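Local coordinates for protein fumarate lyase (Mesorhizobium sp., PDB 3C8T) that is of unknown specific function but belongs to the fumarate lyase superfamily of largely helical proteins and is assembled here as four chains, at residues A23-S28 with V113-D118; I107-T112 with G316-E321; A136-H141 with K163-L168. One frame throughout, in Å; residues are numbered along the deposited sequence.

Contact 1: A23-S28 with V113-D118; sequences AQSFIS and VLQIRD
The carboxamide of Q115 reaches across from its own helix to overlap the edge of the F26 ring and the backbone just behind it. Its oxygen sits near the ring plane, OE1 lying 3.6 Å from CD1 of F26, so that it faces the ring's C-H rim and not its pi cloud. The amide nitrogen lies against the backbone end of the same residue: NE2 of Q115 is 3.5 Å from CA of F26. Amide and ring planes are turned 41° apart, and the two side chains cross at about a right angle. The first torsion of F26 sets CG anti to the backbone N (chi1 -178°) and the ring beside its own carbonyl carbon, while rotation about chi2 (67°) brings the CD1 edge to the amide. Q115 runs extended beyond CG, spanning two segments whose nearest CA atoms, those of F26 and Q115, are 7.5 Å apart. S25 adds a looser approach, with OG 4.5 Å from NE2 of Q115. Within the same helix, the hydroxyl of S28 donates to the carbonyl of S25, OG to O being 3.0 Å.

The amide nitrogen of Q115 makes a weak hydrogen bond to the carbonyl of L20, to which S25 OG is also weakly bonded. The ring of F26 meets Y8 of the second subunit edge-to-face, so the contact borders a subunit interface. Within the pair of segments a polar amide is thus accommodated by shape and by a partially positive ring edge, which suggests that the buried oxygen gains a mild electrostatic match while the nitrogen has a weak bond to the L20 carbonyl.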
ATOM      1  N   ALA A  23      13.679 -16.898 -17.645  1.00 35.31           N
ATOM      2  CA  ALA A  23      13.879 -16.391 -18.995  1.00 35.99           C
ATOM      3  C   ALA A  23      13.693 -17.482 -20.052  1.00 37.07           C
ATOM      4  O   ALA A  23      13.021 -17.270 -21.078  1.00 37.34           O
ATOM      5  CB  ALA A  23      15.231 -15.831 -19.096  1.00 35.61           C
ATOM      6  N   GLN A  24      14.285 -18.647 -19.785  1.00 37.19           N
ATOM      7  CA  GLN A  24      14.287 -19.792 -20.703  1.00 37.41           C
ATOM      8  C   GLN A  24      12.865 -20.233 -20.983  1.00 37.08           C
ATOM      9  O   GLN A  24      12.473 -20.455 -22.142  1.00 37.55           O
ATOM     10  CB  GLN A  24      15.081 -20.949 -20.090  1.00 37.86           C
ATOM     11  CG  GLN A  24      16.620 -20.655 -19.844  1.00 42.63           C
ATOM     12  CD  GLN A  24      16.991 -19.532 -18.794  1.00 49.24           C
ATOM     13  OE1 GLN A  24      16.163 -19.030 -17.995  1.00 50.37           O
ATOM     14  NE2 GLN A  24      18.273 -19.153 -18.809  1.00 52.09           N
ATOM     15  N   SER A  25      12.090 -20.386 -19.916  1.00 35.77           N
ATOM     16  CA  SER A  25      10.699 -20.723 -20.070  1.00 35.30           C
ATOM     17  C   SER A  25       9.912 -19.614 -20.817  1.00 34.04           C
ATOM     18  O   SER A  25       9.157 -19.910 -21.715  1.00 34.51           O
ATOM     19  CB  SER A  25      10.081 -21.080 -18.712  1.00 34.63           C
ATOM     20  OG  SER A  25       8.781 -21.564 -18.925  1.00 37.07           O
ATOM     21  N   PHE A  26      10.129 -18.353 -20.481  1.00 33.62           N
ATOM     22  CA  PHE A  26       9.441 -17.231 -21.156  1.00 33.33           C
ATOM     23  C   PHE A  26       9.707 -17.261 -22.652  1.00 32.46           C
ATOM     24  O   PHE A  26       8.785 -17.326 -23.454  1.00 33.00           O
ATOM     25  CB  PHE A  26       9.867 -15.876 -20.563  1.00 32.81           C
ATOM     26  CG  PHE A  26       9.161 -14.684 -21.179  1.00 34.31           C
ATOM     27  CD1 PHE A  26       7.789 -14.493 -20.988  1.00 33.68           C
ATOM     28  CD2 PHE A  26       9.873 -13.735 -21.915  1.00 32.66           C
ATOM     29  CE1 PHE A  26       7.125 -13.393 -21.540  1.00 36.39           C
ATOM     30  CE2 PHE A  26       9.212 -12.626 -22.468  1.00 33.83           C
ATOM     31  CZ  PHE A  26       7.829 -12.464 -22.293  1.00 33.80           C
ATOM     32  N   ILE A  27      10.984 -17.236 -23.010  1.00 33.26           N
ATOM     33  CA  ILE A  27      11.455 -17.380 -24.384  1.00 33.15           C
ATOM     34  C   ILE A  27      10.844 -18.568 -25.088  1.00 32.97           C
ATOM     35  O   ILE A  27      10.338 -18.412 -26.192  1.00 32.81           O
ATOM     36  CB  ILE A  27      13.029 -17.427 -24.479  1.00 34.17           C
ATOM     37  CG1 ILE A  27      13.620 -16.084 -24.013  1.00 35.18           C
ATOM     38  CG2 ILE A  27      13.502 -17.850 -25.915  1.00 34.03           C
ATOM     39  CD1 ILE A  27      12.945 -14.823 -24.645  1.00 36.35           C
ATOM     40  N   SER A  28      10.856 -19.753 -24.483  1.00 33.47           N
ATOM     41  CA  SER A  28      10.231 -20.905 -25.188  1.00 34.89           C
ATOM     42  C   SER A  28       8.704 -20.720 -25.481  1.00 34.68           C
ATOM     43  O   SER A  28       8.212 -21.159 -26.545  1.00 35.46           O
ATOM     44  CB  SER A  28      10.544 -22.230 -24.499  1.00 34.51           C
ATOM     45  OG  SER A  28       9.751 -22.361 -23.354  1.00 40.45           O
ATOM     46  N   VAL A 113       0.508 -15.068 -20.716  1.00 29.16           N
ATOM     47  CA  VAL A 113      -0.729 -15.822 -20.496  1.00 28.56           C
ATOM     48  C   VAL A 113      -0.470 -17.348 -20.466  1.00 28.40           C
ATOM     49  O   VAL A 113      -1.029 -18.064 -19.645  1.00 28.82           O
ATOM     50  CB  VAL A 113      -1.852 -15.379 -21.487  1.00 28.94           C
ATOM     51  CG1 VAL A 113      -2.955 -16.402 -21.604  1.00 26.55           C
ATOM     52  CG2 VAL A 113      -2.442 -13.998 -21.064  1.00 29.09           C
ATOM     53  N   LEU A 114       0.430 -17.833 -21.303  1.00 27.77           N
ATOM     54  CA  LEU A 114       0.762 -19.253 -21.306  1.00 28.33           C
ATOM     55  C   LEU A 114       1.402 -19.694 -19.975  1.00 29.36           C
ATOM     56  O   LEU A 114       1.105 -20.781 -19.468  1.00 29.10           O
ATOM     57  CB  LEU A 114       1.692 -19.601 -22.491  1.00 27.13           C
ATOM     58  CG  LEU A 114       1.033 -19.419 -23.867  1.00 26.95           C
ATOM     59  CD1 LEU A 114       2.096 -19.454 -24.967  1.00 25.42           C
ATOM     60  CD2 LEU A 114      -0.025 -20.454 -24.090  1.00 25.60           C
ATOM     61  N   GLN A 115       2.298 -18.871 -19.436  1.00 29.33           N
ATOM     62  CA  GLN A 115       2.856 -19.126 -18.123  1.00 30.05           C
ATOM     63  C   GLN A 115       1.769 -19.064 -17.035  1.00 29.77           C
ATOM     64  O   GLN A 115       1.685 -19.958 -16.195  1.00 31.40           O
ATOM     65  CB  GLN A 115       3.928 -18.093 -17.858  1.00 30.83           C
ATOM     66  CG  GLN A 115       5.223 -18.254 -18.710  1.00 31.13           C
ATOM     67  CD  GLN A 115       6.172 -17.082 -18.481  1.00 31.19           C
ATOM     68  OE1 GLN A 115       5.748 -15.937 -18.458  1.00 32.51           O
ATOM     69  NE2 GLN A 115       7.446 -17.369 -18.266  1.00 35.27           N
ATOM     70  N   ILE A 116       0.949 -18.012 -17.033  1.00 29.02           N
ATOM     71  CA  ILE A 116      -0.208 -17.916 -16.106  1.00 28.55           C
ATOM     72  C   ILE A 116      -1.108 -19.182 -16.108  1.00 30.85           C
ATOM     73  O   ILE A 116      -1.587 -19.603 -15.046  1.00 32.18           O
ATOM     74  CB  ILE A 116      -1.045 -16.613 -16.349  1.00 28.61           C
ATOM     75  CG1 ILE A 116      -0.185 -15.345 -16.023  1.00 27.32           C
ATOM     76  CG2 ILE A 116      -2.284 -16.568 -15.485  1.00 22.36           C
ATOM     77  CD1 ILE A 116      -0.844 -14.003 -16.412  1.00 27.29           C
ATOM     78  N   ARG A 117      -1.345 -19.779 -17.283  1.00 30.19           N
ATOM     79  CA  ARG A 117      -2.039 -21.059 -17.344  1.00 30.96           C
ATOM     80  C   ARG A 117      -1.340 -22.141 -16.505  1.00 31.72           C
ATOM     81  O   ARG A 117      -1.983 -22.840 -15.699  1.00 30.97           O
ATOM     82  CB  ARG A 117      -2.206 -21.535 -18.785  1.00 30.06           C
ATOM     83  CG  ARG A 117      -3.050 -22.790 -18.840  1.00 32.57           C
ATOM     84  CD  ARG A 117      -3.767 -22.941 -20.150  1.00 33.94           C
ATOM     85  NE  ARG A 117      -2.813 -23.046 -21.240  1.00 36.34           N
ATOM     86  CZ  ARG A 117      -3.168 -23.131 -22.515  1.00 36.69           C
ATOM     87  NH1 ARG A 117      -4.451 -23.128 -22.837  1.00 38.87           N
ATOM     88  NH2 ARG A 117      -2.240 -23.200 -23.452  1.00 38.66           N
ATOM     89  N   ASP A 118      -0.027 -22.302 -16.711  1.00 32.28           N
ATOM     90  CA  ASP A 118       0.752 -23.217 -15.859  1.00 33.27           C
ATOM     91  C   ASP A 118       0.793 -22.752 -14.387  1.00 32.04           C
ATOM     92  O   ASP A 118       0.675 -23.560 -13.496  1.00 30.61           O
ATOM     93  CB  ASP A 118       2.187 -23.395 -16.386  1.00 33.59           C
ATOM     94  CG  ASP A 118       2.240 -24.000 -17.809  1.00 39.16           C
ATOM     95  OD1 ASP A 118       1.179 -24.441 -18.331  1.00 43.01           O
ATOM     96  OD2 ASP A 118       3.355 -24.025 -18.405  1.00 40.72           O
TER

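Contact 2: I107-T112 with G316-E321; sequences IMDTAT and GPWHLE
With CG anti to the backbone N (chi1 177°), the indole of W318 is thrown out from helix 315-344 toward M108, whose first two torsions (chi1 -65°, chi2 -177°) carry its sulfur alongside the indole, chi3 turning only the terminal methyl CE. SD of M108 lies 3.9 Å from CH2 of W318, at the far corner of the six-membered ring, and CB of M108 is 4.1 Å from the neighbouring CZ2 of W318. The sulfur stands 5.0 Å from the centroid of that ring, in an oblique Met-aromatic contact. The two side chains cross at about a right angle, and their length lets them span segments whose nearest CA atoms, of D109 and W318, are 10.3 Å apart.

At the pyrrole end, OD1 of D109 comes within 4.1 Å of NE1 of W318, the carboxylate standing nearly perpendicular to the indole. This is proximity and not a hydrogen bond; D109 is instead held by a salt bridge from OD2 to R228. The same arginine pairs with E321, and so probably offsets the repulsion between two acids whose OD1 and OE1, of D109 and E321 respectively, lie 5.2 Å apart. Within helix 104-140, the carbonyl of M108 accepts both N and OG1 of T112 from opposite faces of its plane, the hydroxyl OG1 of T112 at 2.7 Å from O of M108.

The contact joins helix 104-140 to helix 315-344, with helix 80-91 touching M108, helix 284-306 packing on L320 and E321, helix 23-43 against T112, and Y8 of the second subunit resting on M108.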
ATOM      1  N   ILE A 107       3.362 -10.731 -28.369  1.00 30.20           N
ATOM      2  CA  ILE A 107       4.109 -11.950 -28.089  1.00 29.25           C
ATOM      3  C   ILE A 107       4.376 -12.082 -26.602  1.00 29.10           C
ATOM      4  O   ILE A 107       4.231 -13.194 -26.045  1.00 29.44           O
ATOM      5  CB  ILE A 107       5.448 -12.040 -28.875  1.00 29.24           C
ATOM      6  CG1 ILE A 107       5.252 -11.778 -30.379  1.00 30.68           C
ATOM      7  CG2 ILE A 107       6.101 -13.417 -28.662  1.00 29.34           C
ATOM      8  CD1 ILE A 107       4.221 -12.681 -31.110  1.00 28.19           C
ATOM      9  N   MET A 108       4.739 -10.956 -25.966  1.00 28.46           N
ATOM     10  CA  MET A 108       5.025 -10.914 -24.509  1.00 28.00           C
ATOM     11  C   MET A 108       3.786 -11.114 -23.627  1.00 28.58           C
ATOM     12  O   MET A 108       3.868 -11.838 -22.634  1.00 28.67           O
ATOM     13  CB  MET A 108       5.750  -9.621 -24.139  1.00 28.49           C
ATOM     14  CG  MET A 108       7.152  -9.502 -24.756  1.00 28.44           C
ATOM     15  SD  MET A 108       8.113  -8.007 -24.296  1.00 27.01           S
ATOM     16  CE  MET A 108       8.536  -8.505 -22.613  1.00 29.99           C
ATOM     17  N   ASP A 109       2.644 -10.522 -24.010  1.00 28.03           N
ATOM     18  CA  ASP A 109       1.373 -10.738 -23.317  1.00 28.09           C
ATOM     19  C   ASP A 109       0.907 -12.180 -23.446  1.00 28.09           C
ATOM     20  O   ASP A 109       0.505 -12.831 -22.471  1.00 27.92           O
ATOM     21  CB  ASP A 109       0.276  -9.853 -23.926  1.00 28.30           C
ATOM     22  CG  ASP A 109       0.152  -8.473 -23.251  1.00 29.83           C
ATOM     23  OD1 ASP A 109       0.886  -8.172 -22.301  1.00 29.49           O
ATOM     24  OD2 ASP A 109      -0.718  -7.684 -23.681  1.00 31.66           O
ATOM     25  N   THR A 110       0.966 -12.684 -24.666  1.00 28.43           N
ATOM     26  CA  THR A 110       0.528 -14.059 -24.942  1.00 27.23           C
ATOM     27  C   THR A 110       1.406 -15.095 -24.283  1.00 26.95           C
ATOM     28  O   THR A 110       0.888 -16.031 -23.683  1.00 27.61           O
ATOM     29  CB  THR A 110       0.418 -14.341 -26.455  1.00 28.00           C
ATOM     30  OG1 THR A 110      -0.571 -13.477 -27.036  1.00 27.51           O
ATOM     31  CG2 THR A 110      -0.002 -15.809 -26.670  1.00 26.14           C
ATOM     32  N   ALA A 111       2.725 -14.952 -24.374  1.00 27.33           N
ATOM     33  CA  ALA A 111       3.640 -15.842 -23.625  1.00 27.44           C
ATOM     34  C   ALA A 111       3.416 -15.793 -22.119  1.00 28.09           C
ATOM     35  O   ALA A 111       3.511 -16.818 -21.442  1.00 27.49           O
ATOM     36  CB  ALA A 111       5.102 -15.514 -23.935  1.00 27.90           C
ATOM     37  N   THR A 112       3.171 -14.582 -21.593  1.00 29.16           N
ATOM     38  CA  THR A 112       2.781 -14.402 -20.178  1.00 29.24           C
ATOM     39  C   THR A 112       1.522 -15.174 -19.859  1.00 29.36           C
ATOM     40  O   THR A 112       1.462 -15.862 -18.834  1.00 29.49           O
ATOM     41  CB  THR A 112       2.642 -12.904 -19.796  1.00 30.19           C
ATOM     42  OG1 THR A 112       3.905 -12.269 -20.013  1.00 29.21           O
ATOM     43  CG2 THR A 112       2.220 -12.697 -18.331  1.00 31.44           C
ATOM     44  N   GLY A 316       5.829   2.546 -18.536  1.00 29.23           N
ATOM     45  CA  GLY A 316       5.879   2.642 -17.066  1.00 29.32           C
ATOM     46  C   GLY A 316       4.921   1.668 -16.385  1.00 29.51           C
ATOM     47  O   GLY A 316       5.359   0.732 -15.697  1.00 28.84           O
ATOM     48  N   PRO A 317       3.585   1.869 -16.577  1.00 29.84           N
ATOM     49  CA  PRO A 317       2.623   0.945 -15.977  1.00 29.67           C
ATOM     50  C   PRO A 317       2.904  -0.517 -16.350  1.00 29.45           C
ATOM     51  O   PRO A 317       2.738  -1.409 -15.510  1.00 29.24           O
ATOM     52  CB  PRO A 317       1.283   1.385 -16.605  1.00 30.26           C
ATOM     53  CG  PRO A 317       1.470   2.848 -16.865  1.00 30.97           C
ATOM     54  CD  PRO A 317       2.909   2.932 -17.345  1.00 29.06           C
ATOM     55  N   TRP A 318       3.284  -0.760 -17.598  1.00 28.96           N
ATOM     56  CA  TRP A 318       3.453  -2.139 -18.076  1.00 29.61           C
ATOM     57  C   TRP A 318       4.637  -2.812 -17.365  1.00 28.69           C
ATOM     58  O   TRP A 318       4.565  -3.968 -16.960  1.00 27.76           O
ATOM     59  CB  TRP A 318       3.587  -2.150 -19.606  1.00 29.82           C
ATOM     60  CG  TRP A 318       3.840  -3.502 -20.227  1.00 32.47           C
ATOM     61  CD1 TRP A 318       3.374  -4.748 -19.773  1.00 32.69           C
ATOM     62  CD2 TRP A 318       4.555  -3.766 -21.441  1.00 30.66           C
ATOM     63  NE1 TRP A 318       3.791  -5.739 -20.630  1.00 33.09           N
ATOM     64  CE2 TRP A 318       4.515  -5.176 -21.656  1.00 31.27           C
ATOM     65  CE3 TRP A 318       5.206  -2.952 -22.377  1.00 32.85           C
ATOM     66  CZ2 TRP A 318       5.127  -5.787 -22.752  1.00 31.04           C
ATOM     67  CZ3 TRP A 318       5.827  -3.563 -23.485  1.00 33.89           C
ATOM     68  CH2 TRP A 318       5.778  -4.971 -23.660  1.00 32.96           C
ATOM     69  N   HIS A 319       5.697  -2.044 -17.159  1.00 29.01           N
ATOM     70  CA  HIS A 319       6.880  -2.500 -16.449  1.00 29.07           C
ATOM     71  C   HIS A 319       6.539  -3.030 -15.049  1.00 29.00           C
ATOM     72  O   HIS A 319       7.175  -3.959 -14.557  1.00 28.25           O
ATOM     73  CB  HIS A 319       7.877  -1.355 -16.329  1.00 28.59           C
ATOM     74  CG  HIS A 319       9.270  -1.815 -16.047  1.00 31.27           C
ATOM     75  ND1 HIS A 319      10.288  -1.699 -16.964  1.00 32.22           N
ATOM     76  CD2 HIS A 319       9.800  -2.445 -14.969  1.00 30.76           C
ATOM     77  CE1 HIS A 319      11.395  -2.211 -16.451  1.00 33.12           C
ATOM     78  NE2 HIS A 319      11.123  -2.679 -15.244  1.00 31.30           N
ATOM     79  N   LEU A 320       5.520  -2.442 -14.427  1.00 29.26           N
ATOM     80  CA  LEU A 320       5.069  -2.865 -13.106  1.00 29.52           C
ATOM     81  C   LEU A 320       4.554  -4.293 -13.020  1.00 30.01           C
ATOM     82  O   LEU A 320       4.781  -4.945 -12.008  1.00 29.31           O
ATOM     83  CB  LEU A 320       4.038  -1.886 -12.525  1.00 30.70           C
ATOM     84  CG  LEU A 320       4.484  -0.565 -11.892  1.00 30.89           C
ATOM     85  CD1 LEU A 320       3.204   0.117 -11.360  1.00 31.12           C
ATOM     86  CD2 LEU A 320       5.511  -0.886 -10.725  1.00 31.10           C
ATOM     87  N   GLU A 321       3.868  -4.777 -14.070  1.00 30.00           N
ATOM     88  CA  GLU A 321       3.470  -6.194 -14.186  1.00 30.19           C
ATOM     89  C   GLU A 321       4.620  -7.185 -14.149  1.00 29.59           C
ATOM     90  O   GLU A 321       4.423  -8.331 -13.729  1.00 28.54           O
ATOM     91  CB  GLU A 321       2.653  -6.443 -15.475  1.00 29.23           C
ATOM     92  CG  GLU A 321       1.637  -5.334 -15.720  1.00 31.23           C
ATOM     93  CD  GLU A 321       0.522  -5.714 -16.699  1.00 32.39           C
ATOM     94  OE1 GLU A 321       0.584  -6.810 -17.292  1.00 37.20           O
ATOM     95  OE2 GLU A 321      -0.430  -4.916 -16.850  1.00 32.93           O
TER

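Contact 3: A136-H141 with K163-L168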
ATOM      1  N   ALA A 136      -8.724 -33.119   6.899  1.00 28.40           N
ATOM      2  CA  ALA A 136      -8.254 -34.152   7.829  1.00 29.33           C
ATOM      3  C   ALA A 136      -8.252 -33.613   9.252  1.00 29.77           C
ATOM      4  O   ALA A 136      -8.740 -34.276  10.166  1.00 31.13           O
ATOM      5  CB  ALA A 136      -6.863 -34.692   7.430  1.00 27.89           C
ATOM      6  N   LEU A 137      -7.718 -32.415   9.444  1.00 30.07           N
ATOM      7  CA  LEU A 137      -7.668 -31.814  10.783  1.00 30.65           C
ATOM      8  C   LEU A 137      -9.072 -31.592  11.325  1.00 30.16           C
ATOM      9  O   LEU A 137      -9.344 -31.886  12.470  1.00 29.96           O
ATOM     10  CB  LEU A 137      -6.904 -30.489  10.794  1.00 30.33           C
ATOM     11  CG  LEU A 137      -5.388 -30.537  10.539  1.00 32.21           C
ATOM     12  CD1 LEU A 137      -4.876 -29.124  10.263  1.00 28.56           C
ATOM     13  CD2 LEU A 137      -4.641 -31.131  11.731  1.00 28.44           C
ATOM     14  N   ALA A 138      -9.953 -31.069  10.486  1.00 30.34           N
ATOM     15  CA  ALA A 138     -11.324 -30.811  10.874  1.00 30.73           C
ATOM     16  C   ALA A 138     -12.015 -32.106  11.326  1.00 32.15           C
ATOM     17  O   ALA A 138     -12.725 -32.126  12.336  1.00 31.36           O
ATOM     18  CB  ALA A 138     -12.069 -30.203   9.722  1.00 30.39           C
ATOM     19  N   ARG A 139     -11.809 -33.176  10.545  1.00 33.19           N
ATOM     20  CA  ARG A 139     -12.444 -34.472  10.796  1.00 35.25           C
ATOM     21  C   ARG A 139     -11.866 -35.085  12.078  1.00 33.98           C
ATOM     22  O   ARG A 139     -12.612 -35.324  13.038  1.00 33.66           O
ATOM     23  CB  ARG A 139     -12.242 -35.392   9.594  1.00 35.28           C
ATOM     24  CG  ARG A 139     -13.004 -36.674   9.634  1.00 38.84           C
ATOM     25  CD  ARG A 139     -12.696 -37.508   8.317  1.00 39.98           C
ATOM     26  NE  ARG A 139     -11.443 -37.184   7.578  1.00 48.15           N
ATOM     27  CZ  ARG A 139     -11.382 -36.630   6.354  1.00 47.37           C
ATOM     28  NH1 ARG A 139     -12.493 -36.285   5.706  1.00 49.00           N
ATOM     29  NH2 ARG A 139     -10.204 -36.424   5.778  1.00 45.25           N
ATOM     30  N   ASN A 140     -10.551 -35.296  12.120  1.00 33.55           N
ATOM     31  CA  ASN A 140      -9.935 -35.932  13.302  1.00 34.09           C
ATOM     32  C   ASN A 140     -10.143 -35.179  14.626  1.00 33.23           C
ATOM     33  O   ASN A 140     -10.235 -35.801  15.679  1.00 33.32           O
ATOM     34  CB  ASN A 140      -8.439 -36.170  13.096  1.00 35.13           C
ATOM     35  CG  ASN A 140      -8.132 -37.038  11.861  1.00 38.01           C
ATOM     36  OD1 ASN A 140      -8.994 -37.782  11.360  1.00 41.04           O
ATOM     37  ND2 ASN A 140      -6.893 -36.931  11.369  1.00 40.27           N
ATOM     38  N   HIS A 141     -10.266 -33.846  14.578  1.00 32.13           N
ATOM     39  CA  HIS A 141     -10.381 -33.054  15.816  1.00 31.29           C
ATOM     40  C   HIS A 141     -11.734 -32.444  16.001  1.00 30.89           C
ATOM     41  O   HIS A 141     -11.919 -31.522  16.805  1.00 31.27           O
ATOM     42  CB  HIS A 141      -9.207 -32.052  15.920  1.00 30.89           C
ATOM     43  CG  HIS A 141      -7.891 -32.745  16.062  1.00 31.53           C
ATOM     44  ND1 HIS A 141      -7.520 -33.379  17.229  1.00 33.02           N
ATOM     45  CD2 HIS A 141      -6.913 -33.012  15.165  1.00 34.20           C
ATOM     46  CE1 HIS A 141      -6.347 -33.962  17.059  1.00 34.62           C
ATOM     47  NE2 HIS A 141      -5.947 -33.741  15.819  1.00 35.87           N
ATOM     48  N   LYS A 163     -12.279 -24.923  14.484  1.00 26.35           N
ATOM     49  CA  LYS A 163     -11.277 -23.971  13.959  1.00 26.61           C
ATOM     50  C   LYS A 163     -10.756 -24.352  12.584  1.00 26.18           C
ATOM     51  O   LYS A 163     -10.651 -23.508  11.716  1.00 25.89           O
ATOM     52  CB  LYS A 163     -10.064 -23.810  14.914  1.00 25.30           C
ATOM     53  CG  LYS A 163     -10.363 -23.002  16.158  1.00 26.32           C
ATOM     54  CD  LYS A 163      -9.043 -22.560  16.914  1.00 28.32           C
ATOM     55  CE  LYS A 163      -8.123 -21.660  16.049  1.00 27.28           C
ATOM     56  NZ  LYS A 163      -8.976 -20.581  15.432  1.00 27.81           N
ATOM     57  N   ALA A 164     -10.363 -25.614  12.405  1.00 26.19           N
ATOM     58  CA  ALA A 164      -9.884 -26.060  11.099  1.00 26.49           C
ATOM     59  C   ALA A 164     -10.975 -25.944  10.030  1.00 26.87           C
ATOM     60  O   ALA A 164     -10.669 -25.655   8.868  1.00 28.30           O
ATOM     61  CB  ALA A 164      -9.324 -27.501  11.173  1.00 25.49           C
ATOM     62  N   ALA A 165     -12.242 -26.151  10.401  1.00 26.74           N
ATOM     63  CA  ALA A 165     -13.342 -26.065   9.428  1.00 26.64           C
ATOM     64  C   ALA A 165     -13.558 -24.655   8.930  1.00 26.87           C
ATOM     65  O   ALA A 165     -13.947 -24.463   7.759  1.00 27.29           O
ATOM     66  CB  ALA A 165     -14.634 -26.608   9.999  1.00 26.06           C
ATOM     67  N   VAL A 166     -13.341 -23.685   9.825  1.00 26.23           N
ATOM     68  CA  VAL A 166     -13.427 -22.272   9.496  1.00 26.29           C
ATOM     69  C   VAL A 166     -12.316 -21.908   8.468  1.00 27.08           C
ATOM     70  O   VAL A 166     -12.593 -21.270   7.438  1.00 26.35           O
ATOM     71  CB  VAL A 166     -13.338 -21.426  10.786  1.00 26.40           C
ATOM     72  CG1 VAL A 166     -12.918 -19.946  10.488  1.00 25.97           C
ATOM     73  CG2 VAL A 166     -14.657 -21.478  11.554  1.00 23.93           C
ATOM     74  N   TRP A 167     -11.080 -22.312   8.763  1.00 26.38           N
ATOM     75  CA  TRP A 167      -9.951 -22.118   7.858  1.00 27.35           C
ATOM     76  C   TRP A 167     -10.277 -22.771   6.509  1.00 28.16           C
ATOM     77  O   TRP A 167     -10.103 -22.175   5.462  1.00 28.10           O
ATOM     78  CB  TRP A 167      -8.702 -22.800   8.427  1.00 27.60           C
ATOM     79  CG  TRP A 167      -8.164 -22.261   9.743  1.00 26.82           C
ATOM     80  CD1 TRP A 167      -8.380 -21.014  10.294  1.00 27.84           C
ATOM     81  CD2 TRP A 167      -7.234 -22.917  10.601  1.00 27.00           C
ATOM     82  NE1 TRP A 167      -7.676 -20.893  11.488  1.00 27.72           N
ATOM     83  CE2 TRP A 167      -6.961 -22.047  11.686  1.00 28.20           C
ATOM     84  CE3 TRP A 167      -6.621 -24.177  10.581  1.00 28.35           C
ATOM     85  CZ2 TRP A 167      -6.099 -22.399  12.725  1.00 26.62           C
ATOM     86  CZ3 TRP A 167      -5.781 -24.533  11.626  1.00 27.60           C
ATOM     87  CH2 TRP A 167      -5.532 -23.638  12.690  1.00 28.30           C
ATOM     88  N   LEU A 168     -10.755 -24.014   6.551  1.00 27.07           N
ATOM     89  CA  LEU A 168     -11.114 -24.729   5.361  1.00 27.01           C
ATOM     90  C   LEU A 168     -12.164 -23.996   4.482  1.00 27.62           C
ATOM     91  O   LEU A 168     -12.056 -24.001   3.239  1.00 27.16           O
ATOM     92  CB  LEU A 168     -11.632 -26.127   5.749  1.00 27.24           C
ATOM     93  CG  LEU A 168     -12.161 -27.053   4.642  1.00 28.60           C
ATOM     94  CD1 LEU A 168     -11.116 -27.264   3.448  1.00 22.95           C
ATOM     95  CD2 LEU A 168     -12.678 -28.390   5.226  1.00 26.04           C
TER
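Helices 136-140 and 163-168, taken as short segments, run close to antiparallel, their axes approaching to 8.1 Å at a signed crossing angle of -151°, and the CA atoms of A138 and A164 come within 5.0 Å. Such closeness depends on small side chains. The methyl of A164 points into the opposite helix and lodges against its backbone, CB of A164 being 3.7 Å from N of A138. It also meets the stem of L137, which touches A164 through CB, the two CB atoms being 3.9 Å apart. The methyl of A138 packs against that of A164 as well. A138 returns the gesture toward the next residue, with its CB 4.1 Å from N of A165, and its methyl lies near that of A165 too.

The topology is that of a helical hairpin: helix 104-140 ends, H141 leaves helical geometry, and a small antiparallel sheet of strands 145-150, 153-155 and 157-159 fills most of the connection before helix 160-185 runs back. The hairpin is closed at its base by backbone hydrogen bonding between H141 and G161. Long antiparallel helices of this kind build the elongated helical domain of fumarate lyase relatives.

Within helix 160-185 the K163 carbonyl lies over one face of the W167 ring, O of K163 sitting 3.4 Å above the plane and offset toward the rim; that indole also packs on helix 229-255. D251, on the same helix 229-255, takes a salt bridge from K163 and a hydrogen bond from NE1 of W167. K163 also pairs with E312 of the third subunit, while helix 432-440 packs on A165 and L168.

Overall arrangement
Helix 104-140 carries one segment of every contact. Contacts 1 and 2 lie toward its start, their centres 12 Å apart, and meet directly: CE1 of F26 packs 3.7 Å from OG1 of T112. Their segments alternate along the chain, and both reach the second subunit. Contact 3 lies at the other end of the helix, across the chain's centre, with its centre 36 Å from contact 1 and 40 Å from contact 2. It follows contact 1 in sequence and is nested within the loop that contact 2 closes. One long helix therefore links the 23-43 and 315-344 helices at one end to its hairpin partner, 160-185, at the other, where the third subunit approaches.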